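Malonate decarboxylase subunit alpha (Acinetobacter baumannii ATCC 17978, PDB 6MPR) probably exchanges acetate for malonate on the acyl carrier protein as the transferase subunit of bacterial malonate decarboxylase. Local coordinates at residues P233-D238 / N301-L306; G40-T45 / D220-A225; S378-G383 / L462-I467. One frame throughout, in Å; residues are numbered along the deposited sequence.

The three contacts follow one another along the chain, and none touches another. Interaction 2 adds short strand 42-43 to the edge of the parallel sheet. Interaction 1 joins two loops, one following strand 221-224 of that sheet and one following strand 297-299 of the mixed sheet. It therefore lies where the chain passes from one sheet to the other. Interaction 3 sits beside the mixed sheet and meets the other subunit. Centres of interactions 1 and 3 are about 26 Å apart, with nearest atoms about 12 Å apart. Interaction 2 is remote, its centre about 33 Å from that of interaction 1 and 40 Å from that of interaction 3.

Interaction 1. Residues P233-D238 / N301-L306; sequences PLFTRD and NPHPTL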
ATOM      1  N   PRO A 233      19.762  -7.368 -16.157  1.00 15.78           N
ATOM      2  CA  PRO A 233      20.268  -6.696 -14.956  1.00 14.67           C
ATOM      3  C   PRO A 233      19.933  -5.219 -14.973  1.00 14.77           C
ATOM      4  O   PRO A 233      20.700  -4.408 -15.504  1.00 29.50           O
ATOM      5  CB  PRO A 233      21.788  -6.928 -15.031  1.00 10.72           C
ATOM      6  CG  PRO A 233      22.067  -7.049 -16.492  1.00 23.01           C
ATOM      7  CD  PRO A 233      20.844  -7.710 -17.098  1.00 20.74           C
ATOM      8  N   LEU A 234      18.806  -4.850 -14.382  1.00 11.99           N
ATOM      9  CA  LEU A 234      18.341  -3.472 -14.409  1.00 12.46           C
ATOM     10  C   LEU A 234      18.724  -2.680 -13.165  1.00 15.64           C
ATOM     11  O   LEU A 234      18.457  -1.471 -13.119  1.00 16.59           O
ATOM     12  CB  LEU A 234      16.820  -3.448 -14.584  1.00 17.17           C
ATOM     13  CG  LEU A 234      16.301  -4.135 -15.852  1.00 20.07           C
ATOM     14  CD1 LEU A 234      14.779  -4.176 -15.835  1.00 22.59           C
ATOM     15  CD2 LEU A 234      16.815  -3.428 -17.110  1.00 21.81           C
ATOM     16  N   PHE A 235      19.348  -3.312 -12.163  1.00 13.25           N
ATOM     17  CA  PHE A 235      19.629  -2.656 -10.889  1.00 14.85           C
ATOM     18  C   PHE A 235      21.118  -2.666 -10.579  1.00 14.35           C
ATOM     19  O   PHE A 235      21.532  -2.623  -9.416  1.00 15.25           O
ATOM     20  CB  PHE A 235      18.790  -3.284  -9.773  1.00 13.43           C
ATOM     21  CG  PHE A 235      17.335  -2.943  -9.910  1.00 15.70           C
ATOM     22  CD1 PHE A 235      16.511  -3.693 -10.728  1.00 11.57           C
ATOM     23  CD2 PHE A 235      16.824  -1.798  -9.319  1.00 17.57           C
ATOM     24  CE1 PHE A 235      15.186  -3.346 -10.891  1.00 14.13           C
ATOM     25  CE2 PHE A 235      15.503  -1.438  -9.493  1.00 22.95           C
ATOM     26  CZ  PHE A 235      14.683  -2.218 -10.283  1.00 19.44           C
ATOM     27  N   THR A 236      21.925  -2.677 -11.637  1.00 14.67           N
ATOM     28  CA  THR A 236      23.374  -2.652 -11.548  1.00 12.13           C
ATOM     29  C   THR A 236      23.882  -1.415 -12.269  1.00 14.85           C
ATOM     30  O   THR A 236      23.520  -1.170 -13.428  1.00 16.06           O
ATOM     31  CB  THR A 236      23.981  -3.925 -12.158  1.00 10.80           C
ATOM     32  OG1 THR A 236      23.420  -5.070 -11.503  1.00 16.14           O
ATOM     33  CG2 THR A 236      25.498  -3.936 -12.006  1.00 13.15           C
ATOM     34  N   ARG A 237      24.676  -0.609 -11.575  1.00 15.18           N
ATOM     35  CA  ARG A 237      25.386   0.497 -12.201  1.00 18.30           C
ATOM     36  C   ARG A 237      26.877   0.219 -12.110  1.00 21.25           C
ATOM     37  O   ARG A 237      27.392  -0.070 -11.025  1.00 21.39           O
ATOM     38  CB  ARG A 237      25.034   1.833 -11.543  1.00 17.10           C
ATOM     39  CG  ARG A 237      23.607   2.301 -11.852  1.00 20.73           C
ATOM     40  CD  ARG A 237      23.441   2.616 -13.342  1.00 22.26           C
ATOM     41  NE  ARG A 237      22.064   2.978 -13.684  1.00 23.03           N
ATOM     42  CZ  ARG A 237      21.120   2.092 -13.981  1.00 21.47           C
ATOM     43  NH1 ARG A 237      21.414   0.797 -13.974  1.00 17.74           N
ATOM     44  NH2 ARG A 237      19.889   2.495 -14.290  1.00 23.83           N
ATOM     45  N   ASP A 238      27.554   0.273 -13.245  1.00 15.83           N
ATOM     46  CA  ASP A 238      28.997   0.028 -13.289  1.00 17.76           C
ATOM     47  C   ASP A 238      29.742   1.175 -12.619  1.00 17.90           C
ATOM     48  O   ASP A 238      29.728   2.297 -13.144  1.00 14.66           O
ATOM     49  CB  ASP A 238      29.456  -0.109 -14.739  1.00 19.27           C
ATOM     50  CG  ASP A 238      30.893  -0.603 -14.864  1.00 28.63           C
ATOM     51  OD1 ASP A 238      31.725  -0.336 -13.970  1.00 23.05           O
ATOM     52  OD2 ASP A 238      31.193  -1.263 -15.871  1.00 29.87           O
ATOM     53  N   ASN A 301      16.368  -3.153  -4.286  1.00 12.92           N
ATOM     54  CA  ASN A 301      16.859  -4.404  -4.837  0.55 12.95           C
ATOM     55  C   ASN A 301      18.305  -4.617  -4.395  1.00 11.78           C
ATOM     56  O   ASN A 301      18.927  -3.729  -3.801  1.00 11.84           O
ATOM     57  CB  ASN A 301      16.701  -4.415  -6.355  0.55  9.80           C
ATOM     58  CG  ASN A 301      15.310  -4.848  -6.778  0.55 13.63           C
ATOM     59  OD1 ASN A 301      14.411  -4.962  -5.943  0.55 13.28           O
ATOM     60  ND2 ASN A 301      15.123  -5.089  -8.068  0.55 12.23           N
ATOM     61  N   PRO A 302      18.861  -5.831  -4.603  1.00 10.43           N
ATOM     62  CA  PRO A 302      20.259  -6.037  -4.156  1.00 10.89           C
ATOM     63  C   PRO A 302      21.280  -5.388  -5.092  1.00 14.99           C
ATOM     64  O   PRO A 302      21.925  -6.032  -5.934  1.00 13.89           O
ATOM     65  CB  PRO A 302      20.391  -7.564  -4.139  1.00 10.77           C
ATOM     66  CG  PRO A 302      19.006  -8.111  -4.320  1.00 13.30           C
ATOM     67  CD  PRO A 302      18.296  -7.087  -5.123  1.00 12.79           C
ATOM     68  N   HIS A 303      21.420  -4.070  -4.963  1.00  8.87           N
ATOM     69  CA  HIS A 303      22.360  -3.334  -5.799  1.00 12.46           C
ATOM     70  C   HIS A 303      23.763  -3.874  -5.548  1.00 12.58           C
ATOM     71  O   HIS A 303      24.196  -3.920  -4.385  1.00 13.07           O
ATOM     72  CB  HIS A 303      22.351  -1.844  -5.450  1.00 14.08           C
ATOM     73  CG  HIS A 303      21.097  -1.115  -5.831  1.00 13.84           C
ATOM     74  ND1 HIS A 303      20.989   0.260  -5.739  1.00 11.80           N
ATOM     75  CD2 HIS A 303      19.904  -1.560  -6.293  1.00 13.99           C
ATOM     76  CE1 HIS A 303      19.779   0.628  -6.133  1.00 10.71           C
ATOM     77  NE2 HIS A 303      19.105  -0.455  -6.477  1.00 14.57           N
ATOM     78  N   PRO A 304      24.500  -4.299  -6.585  1.00 11.84           N
ATOM     79  CA  PRO A 304      25.910  -4.631  -6.353  1.00 12.74           C
ATOM     80  C   PRO A 304      26.675  -3.460  -5.781  1.00 12.06           C
ATOM     81  O   PRO A 304      27.631  -3.664  -5.018  1.00 11.53           O
ATOM     82  CB  PRO A 304      26.421  -5.025  -7.752  1.00 14.44           C
ATOM     83  CG  PRO A 304      25.175  -5.500  -8.460  1.00 13.27           C
ATOM     84  CD  PRO A 304      24.130  -4.503  -7.995  1.00 12.80           C
ATOM     85  N   THR A 305      26.265  -2.227  -6.094  1.00 12.51           N
ATOM     86  CA  THR A 305      26.986  -1.082  -5.550  1.00 11.08           C
ATOM     87  C   THR A 305      26.740  -0.883  -4.060  1.00 15.11           C
ATOM     88  O   THR A 305      27.432  -0.062  -3.447  1.00 14.26           O
ATOM     89  CB  THR A 305      26.626   0.202  -6.298  1.00 11.38           C
ATOM     90  OG1 THR A 305      25.208   0.417  -6.273  1.00 12.95           O
ATOM     91  CG2 THR A 305      27.115   0.133  -7.731  1.00 13.89           C
ATOM     92  N   LEU A 306      25.785  -1.611  -3.460  1.00 11.87           N
ATOM     93  CA  LEU A 306      25.612  -1.595  -2.011  1.00 12.56           C
ATOM     94  C   LEU A 306      26.528  -2.577  -1.286  1.00 16.65           C
ATOM     95  O   LEU A 306      26.586  -2.550  -0.054  1.00 12.85           O
ATOM     96  CB  LEU A 306      24.141  -1.895  -1.642  1.00 10.78           C
ATOM     97  CG  LEU A 306      23.655  -1.469  -0.254  1.00 12.26           C
ATOM     98  CD1 LEU A 306      23.660   0.055  -0.150  1.00 16.38           C
ATOM     99  CD2 LEU A 306      22.249  -2.027   0.006  1.00 12.43           C
TER
HETATM  100  O   HOH W   1      23.843  -1.252  -8.613  1.00 13.59           O
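Phe-235 lies over the side chain of Asn-301, with the edge of its ring beside His-303. Asn-301, modelled in two conformers, brings ND2 to 3.2 Å from the plane of the Phe-235 ring, offset toward the rim. The amide is tilted, its plane 55° from that of the ring. Asn-301 CB makes a CH-pi contact with the same ring, 4.2 Å from its centroid. Phe-235 CG stands anti to its carbonyl carbon (chi1 -70°), which directs the ring to Asn-301. His-303 NE2 comes near the ring plane, 3.9 Å from Phe-235 CD2.

The other direct contacts are van der Waals. Pro-304 CG lies 3.5 Å from Thr-236 OG1, the two side chains crossing at about a right angle. Pro-304 CD rests near Phe-235 O. Thr-305 CG2 comes within 3.3 Å of Arg-237 O.

One water carries the polar link. It donates to Phe-235 O at 2.8 Å and accepts from Arg-237 N at 3.1 Å. It also donates to Thr-305 OG1, 3.2 Å away. Within its own segment, Arg-237 folds back and gives NH1 to Thr-236 O. The acceptor lies in the guanidinium plane, but NH1 stands above the plane of the carbonyl.

Residues nearby hold the polar ends. Gly-322 N bonds Asn-301 OD1, and Gln-69 OE1 bonds ND2. Glu-278 holds both His-303 ND1 and Thr-305 OG1, while Glu-324 takes Thr-236 OG1 and Phe-235 N.

The contact is largely buried. Its mixed chemistry implies that polar groups are fixed by glutamates, an amide and a water, while carbon surfaces do the touching. In the Asn-301 conformer described, its two amide bonds fix which way the group is turned. The second conformer means the side chain is not wholly fixed.

Interaction 2. Residues G40-T45 / D220-A225; sequences GVVIPT and DYVVVA
Thr-45 OG1 stands anti to its own carbonyl carbon (chi1 -57°), and this sets the hydroxyl against the backbone of Val-224. Val-223 has CG2 anti to its backbone N (chi1 64°), which carries this methyl to 3.4 Å from Ile-43 O and near Thr-45 CA. The Thr-45 hydroxyl donates to Val-224 O at 2.7 Å, tilted only modestly from the carbonyl plane.

Two backbone bonds join the segments. Val-222 N donates to Val-41 O at 2.9 Å. Ile-43 N donates to Val-222 O at 2.8 Å. Farther on the chains part, and a water fills in. It gives hydrogen bonds to Ile-43 O and to Thr-45 OG1, and it accepts one from Val-224 N at 2.9 Å. Thr-45 OG1 thus donates to a carbonyl and accepts from the water.

Val-42 and Val-222 share one face, their CG2 methyls 4.0 Å apart. Ile-43 packs on the opposite face. Its CD1 crosses to within 3.6 Å of Tyr-221 CB. Helix 48-55 covers Ile-43, Tyr-221 and Val-223. Asp-220 forms salt bridges with Lys-27 and with Arg-342 of the second subunit.

Strand 221-224 continues into the sheet through backbone bonds to strand 194-199. The arrangement is that of a short, weakly bonded parallel edge strand on an alpha/beta sheet. Within this chain 42-43 is outermost, and the first and last strands in sequence of this eight-stranded parallel sheet lie side by side.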
ATOM      1  N   GLY A  40      -3.473 -32.910 -17.191  1.00 26.93           N
ATOM      2  CA  GLY A  40      -3.883 -32.258 -15.968  1.00 20.73           C
ATOM      3  C   GLY A  40      -3.581 -30.774 -16.015  1.00 23.73           C
ATOM      4  O   GLY A  40      -4.030 -30.061 -16.920  1.00 18.83           O
ATOM      5  N   VAL A  41      -2.791 -30.308 -15.043  1.00 17.54           N
ATOM      6  CA  VAL A  41      -2.396 -28.910 -14.981  1.00 16.82           C
ATOM      7  C   VAL A  41      -1.355 -28.565 -16.047  1.00 15.94           C
ATOM      8  O   VAL A  41      -1.214 -27.392 -16.411  1.00 14.97           O
ATOM      9  CB  VAL A  41      -1.871 -28.611 -13.556  1.00 23.37           C
ATOM     10  CG1 VAL A  41      -1.445 -27.178 -13.414  1.00 24.43           C
ATOM     11  CG2 VAL A  41      -2.936 -28.954 -12.510  1.00 29.69           C
ATOM     12  N   VAL A  42      -0.631 -29.549 -16.569  1.00 16.80           N
ATOM     13  CA  VAL A  42       0.548 -29.290 -17.395  1.00 16.67           C
ATOM     14  C   VAL A  42       0.144 -29.181 -18.862  1.00 19.16           C
ATOM     15  O   VAL A  42      -0.326 -30.154 -19.460  1.00 19.61           O
ATOM     16  CB  VAL A  42       1.610 -30.384 -17.203  1.00 19.61           C
ATOM     17  CG1 VAL A  42       2.856 -30.052 -18.002  1.00 19.91           C
ATOM     18  CG2 VAL A  42       1.944 -30.561 -15.723  1.00 18.78           C
ATOM     19  N   ILE A  43       0.345 -28.005 -19.440  1.00 15.29           N
ATOM     20  CA  ILE A  43       0.194 -27.806 -20.885  1.00 15.02           C
ATOM     21  C   ILE A  43       1.485 -28.233 -21.572  1.00 15.53           C
ATOM     22  O   ILE A  43       2.557 -27.732 -21.207  1.00 15.53           O
ATOM     23  CB  ILE A  43      -0.095 -26.346 -21.202  1.00 14.10           C
ATOM     24  CG1 ILE A  43      -1.332 -25.827 -20.478  1.00 13.63           C
ATOM     25  CG2 ILE A  43      -0.191 -26.147 -22.718  1.00 15.55           C
ATOM     26  CD1 ILE A  43      -1.383 -24.304 -20.499  1.00 12.88           C
ATOM     27  N   PRO A  44       1.431 -29.119 -22.565  1.00 16.06           N
ATOM     28  CA  PRO A  44       2.633 -29.404 -23.360  1.00 16.50           C
ATOM     29  C   PRO A  44       3.138 -28.132 -24.016  1.00 16.72           C
ATOM     30  O   PRO A  44       2.360 -27.317 -24.509  1.00 18.96           O
ATOM     31  CB  PRO A  44       2.142 -30.424 -24.394  1.00 21.32           C
ATOM     32  CG  PRO A  44       0.923 -31.011 -23.787  1.00 17.35           C
ATOM     33  CD  PRO A  44       0.279 -29.922 -23.005  1.00 16.46           C
ATOM     34  N   THR A  45       4.460 -27.943 -23.976  1.00 17.38           N
ATOM     35  CA  THR A  45       5.052 -26.708 -24.481  1.00 19.81           C
ATOM     36  C   THR A  45       4.613 -26.428 -25.910  1.00 21.43           C
ATOM     37  O   THR A  45       4.282 -25.289 -26.260  1.00 17.34           O
ATOM     38  CB  THR A  45       6.573 -26.801 -24.388  1.00 20.90           C
ATOM     39  OG1 THR A  45       6.923 -27.058 -23.026  1.00 16.91           O
ATOM     40  CG2 THR A  45       7.249 -25.503 -24.844  1.00 24.93           C
ATOM     41  N   ASP A 220      -4.263 -22.444 -12.462  1.00 11.69           N
ATOM     42  CA  ASP A 220      -5.028 -23.395 -13.267  1.00 11.58           C
ATOM     43  C   ASP A 220      -4.148 -24.244 -14.180  1.00 16.36           C
ATOM     44  O   ASP A 220      -4.401 -25.448 -14.333  1.00 15.02           O
ATOM     45  CB  ASP A 220      -6.089 -22.645 -14.071  1.00 14.57           C
ATOM     46  CG  ASP A 220      -7.040 -21.919 -13.170  1.00 17.07           C
ATOM     47  OD1 ASP A 220      -7.787 -22.599 -12.424  1.00 18.55           O
ATOM     48  OD2 ASP A 220      -6.993 -20.670 -13.153  1.00 14.56           O
ATOM     49  N   TYR A 221      -3.101 -23.663 -14.769  1.00 14.03           N
ATOM     50  CA  TYR A 221      -2.226 -24.422 -15.651  1.00 18.05           C
ATOM     51  C   TYR A 221      -0.788 -23.956 -15.518  1.00 12.37           C
ATOM     52  O   TYR A 221      -0.522 -22.786 -15.228  1.00 14.18           O
ATOM     53  CB  TYR A 221      -2.622 -24.289 -17.117  1.00 10.77           C
ATOM     54  CG  TYR A 221      -3.980 -24.851 -17.442  1.00 12.59           C
ATOM     55  CD1 TYR A 221      -4.161 -26.210 -17.686  1.00 11.71           C
ATOM     56  CD2 TYR A 221      -5.073 -24.013 -17.509  1.00 18.43           C
ATOM     57  CE1 TYR A 221      -5.435 -26.722 -17.990  1.00 13.39           C
ATOM     58  CE2 TYR A 221      -6.328 -24.500 -17.808  1.00 18.77           C
ATOM     59  CZ  TYR A 221      -6.508 -25.851 -18.042  1.00 18.85           C
ATOM     60  OH  TYR A 221      -7.775 -26.296 -18.349  1.00 17.60           O
ATOM     61  N   VAL A 222       0.140 -24.886 -15.765  1.00 12.65           N
ATOM     62  CA  VAL A 222       1.551 -24.553 -15.900  1.00 12.23           C
ATOM     63  C   VAL A 222       2.020 -25.044 -17.267  1.00 13.03           C
ATOM     64  O   VAL A 222       1.429 -25.946 -17.864  1.00 15.80           O
ATOM     65  CB  VAL A 222       2.429 -25.149 -14.772  1.00 14.63           C
ATOM     66  CG1 VAL A 222       1.955 -24.670 -13.402  1.00 12.14           C
ATOM     67  CG2 VAL A 222       2.453 -26.676 -14.849  1.00 11.28           C
ATOM     68  N   VAL A 223       3.082 -24.416 -17.771  1.00 13.76           N
ATOM     69  CA  VAL A 223       3.708 -24.826 -19.025  1.00 13.54           C
ATOM     70  C   VAL A 223       5.207 -24.619 -18.878  1.00 12.69           C
ATOM     71  O   VAL A 223       5.644 -23.599 -18.344  1.00 13.86           O
ATOM     72  CB  VAL A 223       3.148 -24.040 -20.233  1.00 12.12           C
ATOM     73  CG1 VAL A 223       3.464 -22.531 -20.121  1.00 11.57           C
ATOM     74  CG2 VAL A 223       3.698 -24.595 -21.538  1.00 12.94           C
ATOM     75  N   VAL A 224       5.996 -25.603 -19.311  1.00 12.04           N
ATOM     76  CA  VAL A 224       7.447 -25.456 -19.334  1.00 15.93           C
ATOM     77  C   VAL A 224       7.812 -24.540 -20.497  1.00 13.74           C
ATOM     78  O   VAL A 224       7.450 -24.805 -21.650  1.00 15.56           O
ATOM     79  CB  VAL A 224       8.136 -26.824 -19.460  1.00 16.39           C
ATOM     80  CG1 VAL A 224       9.660 -26.658 -19.540  1.00 16.38           C
ATOM     81  CG2 VAL A 224       7.769 -27.705 -18.289  1.00 13.42           C
ATOM     82  N   ALA A 225       8.519 -23.450 -20.200  1.00 13.45           N
ATOM     83  CA  ALA A 225       8.859 -22.491 -21.244  1.00 11.92           C
ATOM     84  C   ALA A 225       9.860 -23.100 -22.221  1.00 15.26           C
ATOM     85  O   ALA A 225      10.615 -24.014 -21.876  1.00 18.67           O
ATOM     86  CB  ALA A 225       9.440 -21.219 -20.630  1.00 14.39           C
TER
HETATM   87  O   HOH W   2       5.138 -27.990 -20.617  1.00 17.67           O

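Interaction 3. Residues S378-G383 / L462-I467; sequences STVTKG and LAPIMI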
ATOM      1  N   SER A 378       8.937  15.194 -14.390  1.00 13.34           N
ATOM      2  CA  SER A 378       8.471  14.118 -15.249  1.00 10.74           C
ATOM      3  C   SER A 378       9.614  13.636 -16.132  1.00 15.86           C
ATOM      4  O   SER A 378      10.574  14.371 -16.399  1.00 12.56           O
ATOM      5  CB  SER A 378       7.286  14.569 -16.111  1.00 15.69           C
ATOM      6  OG  SER A 378       6.888  13.534 -16.985  1.00 17.00           O
ATOM      7  N   THR A 379       9.516  12.381 -16.562  1.00 18.07           N
ATOM      8  CA  THR A 379      10.417  11.847 -17.577  1.00 14.54           C
ATOM      9  C   THR A 379       9.733  11.686 -18.930  1.00 16.55           C
ATOM     10  O   THR A 379      10.388  11.276 -19.893  1.00 18.24           O
ATOM     11  CB  THR A 379      11.013  10.505 -17.136  1.00 24.94           C
ATOM     12  OG1 THR A 379       9.954   9.577 -16.877  1.00 21.35           O
ATOM     13  CG2 THR A 379      11.885  10.679 -15.882  1.00 17.81           C
ATOM     14  N   VAL A 380       8.446  12.014 -19.037  1.00 14.46           N
ATOM     15  CA  VAL A 380       7.778  12.004 -20.338  1.00 15.17           C
ATOM     16  C   VAL A 380       8.306  13.165 -21.171  1.00 18.36           C
ATOM     17  O   VAL A 380       8.412  14.302 -20.689  1.00 17.11           O
ATOM     18  CB  VAL A 380       6.251  12.070 -20.159  1.00 15.09           C
ATOM     19  CG1 VAL A 380       5.553  12.365 -21.486  1.00 20.00           C
ATOM     20  CG2 VAL A 380       5.719  10.775 -19.544  1.00 19.98           C
ATOM     21  N   THR A 381       8.691  12.878 -22.413  1.00 15.48           N
ATOM     22  CA  THR A 381       9.070  13.921 -23.357  1.00 13.56           C
ATOM     23  C   THR A 381       8.259  13.760 -24.634  1.00 19.06           C
ATOM     24  O   THR A 381       7.556  12.766 -24.834  1.00 17.81           O
ATOM     25  CB  THR A 381      10.578  13.914 -23.678  1.00 20.57           C
ATOM     26  OG1 THR A 381      10.972  12.620 -24.154  1.00 21.87           O
ATOM     27  CG2 THR A 381      11.404  14.279 -22.443  1.00 18.04           C
ATOM     28  N   LYS A 382       8.383  14.751 -25.514  1.00 16.04           N
ATOM     29  CA  LYS A 382       7.559  14.803 -26.717  1.00 15.37           C
ATOM     30  C   LYS A 382       7.674  13.509 -27.523  1.00 19.47           C
ATOM     31  O   LYS A 382       8.775  13.032 -27.812  1.00 20.66           O
ATOM     32  CB  LYS A 382       7.973  16.009 -27.566  1.00 21.02           C
ATOM     33  CG  LYS A 382       7.050  16.293 -28.748  1.00 26.49           C
ATOM     34  CD  LYS A 382       7.555  17.482 -29.569  1.00 33.69           C
ATOM     35  CE  LYS A 382       6.473  18.029 -30.492  1.00 43.08           C
ATOM     36  NZ  LYS A 382       5.891  16.976 -31.364  1.00 44.95           N
ATOM     37  N   GLY A 383       6.523  12.921 -27.850  1.00 17.43           N
ATOM     38  CA  GLY A 383       6.465  11.691 -28.609  1.00 24.72           C
ATOM     39  C   GLY A 383       6.775  10.417 -27.849  1.00 19.96           C
ATOM     40  O   GLY A 383       6.759   9.340 -28.461  1.00 25.36           O
ATOM     41  N   LEU A 462      -4.622  14.613 -17.518  1.00 18.04           N
ATOM     42  CA  LEU A 462      -3.582  15.238 -16.712  1.00 21.66           C
ATOM     43  C   LEU A 462      -2.242  15.116 -17.423  1.00 18.77           C
ATOM     44  O   LEU A 462      -1.973  14.112 -18.086  1.00 17.99           O
ATOM     45  CB  LEU A 462      -3.472  14.587 -15.316  1.00 23.51           C
ATOM     46  CG  LEU A 462      -4.374  15.084 -14.180  1.00 23.51           C
ATOM     47  CD1 LEU A 462      -5.802  14.737 -14.434  1.00 22.15           C
ATOM     48  CD2 LEU A 462      -3.918  14.489 -12.846  1.00 21.60           C
ATOM     49  N   ALA A 463      -1.401  16.133 -17.280  1.00 17.14           N
ATOM     50  CA  ALA A 463      -0.012  15.980 -17.685  1.00 20.58           C
ATOM     51  C   ALA A 463       0.582  14.799 -16.924  1.00 18.42           C
ATOM     52  O   ALA A 463       0.404  14.712 -15.709  1.00 18.72           O
ATOM     53  CB  ALA A 463       0.784  17.249 -17.383  1.00 17.21           C
ATOM     54  N   PRO A 464       1.241  13.847 -17.593  1.00 14.92           N
ATOM     55  CA  PRO A 464       1.846  12.736 -16.837  1.00 13.92           C
ATOM     56  C   PRO A 464       3.044  13.205 -16.019  1.00 13.45           C
ATOM     57  O   PRO A 464       4.148  13.405 -16.541  1.00 16.34           O
ATOM     58  CB  PRO A 464       2.233  11.721 -17.922  1.00 19.78           C
ATOM     59  CG  PRO A 464       2.261  12.471 -19.182  1.00 20.11           C
ATOM     60  CD  PRO A 464       1.283  13.617 -19.047  1.00 17.00           C
ATOM     61  N   ILE A 465       2.801  13.403 -14.727  1.00 15.84           N
ATOM     62  CA  ILE A 465       3.765  13.955 -13.777  0.53 14.06           C
ATOM     63  C   ILE A 465       4.244  12.824 -12.880  1.00 14.16           C
ATOM     64  O   ILE A 465       3.428  12.172 -12.220  1.00 16.04           O
ATOM     65  CB  ILE A 465       3.136  15.070 -12.924  0.53 13.33           C
ATOM     66  CG1 ILE A 465       2.615  16.204 -13.798  0.53 14.94           C
ATOM     67  CG2 ILE A 465       4.118  15.560 -11.871  0.53 13.01           C
ATOM     68  CD1 ILE A 465       3.596  16.665 -14.815  0.53 14.51           C
ATOM     69  N   MET A 466       5.558  12.608 -12.834  1.00 11.68           N
ATOM     70  CA  MET A 466       6.111  11.575 -11.970  1.00 14.58           C
ATOM     71  C   MET A 466       6.031  11.991 -10.503  1.00 15.49           C
ATOM     72  O   MET A 466       5.518  11.245  -9.661  1.00 13.43           O
ATOM     73  CB  MET A 466       7.556  11.293 -12.389  1.00 12.68           C
ATOM     74  CG  MET A 466       8.176  10.131 -11.687  1.00 22.58           C
ATOM     75  SD  MET A 466       9.796   9.721 -12.395  1.00 32.72           S
ATOM     76  CE  MET A 466      10.711  11.192 -11.939  1.00 40.53           C
ATOM     77  N   ILE A 467       6.490  13.202 -10.183  1.00 11.94           N
ATOM     78  CA  ILE A 467       6.518  13.697  -8.812  1.00 11.17           C
ATOM     79  C   ILE A 467       6.059  15.145  -8.840  1.00 17.64           C
ATOM     80  O   ILE A 467       6.652  15.968  -9.551  1.00 12.10           O
ATOM     81  CB  ILE A 467       7.919  13.594  -8.192  1.00 10.83           C
ATOM     82  CG1 ILE A 467       8.314  12.126  -7.979  1.00 11.93           C
ATOM     83  CG2 ILE A 467       7.967  14.273  -6.832  1.00 10.95           C
ATOM     84  CD1 ILE A 467       9.746  11.982  -7.536  1.00 17.20           C
TER
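Ser-378 and Pro-464 are joined by the single hydrogen bond between the segments. Ser-378 OG donates to Pro-464 O at 2.8 Å, and the C=O...OG angle is 163°. OG lies anti to the serine backbone N (chi1 177°), a setting that carries it to the proline carbonyl. The same oxygen accepts from Val-380 N at 3.0 Å, which makes an ST turn. The hydroxyl is thus held by two bonds, donating across the contact and accepting within its own segment.

Apolar packing completes the join. Both methyls of Val-380 meet Pro-464 CG, with CG2 at 3.9 Å and CG1 at 4.0 Å. The methionine chain of Met-466 bends at its last torsion (chi3 66°), and its CE ends 4.1 Å from Thr-379 CG2.

Arg-402 of the second subunit bonds the carbonyls of Ile-465 and Met-466, so the contact borders the dimer interface. Met-466 and Ile-467 together face Ser-377 as a classic beta bulge, with Ile-467 backbone-bonded to that residue. Helix 450-458 lies against Ser-378, Val-380 and Pro-464, and strand 429-433 meets Met-466 and Ile-467 through Gln-432.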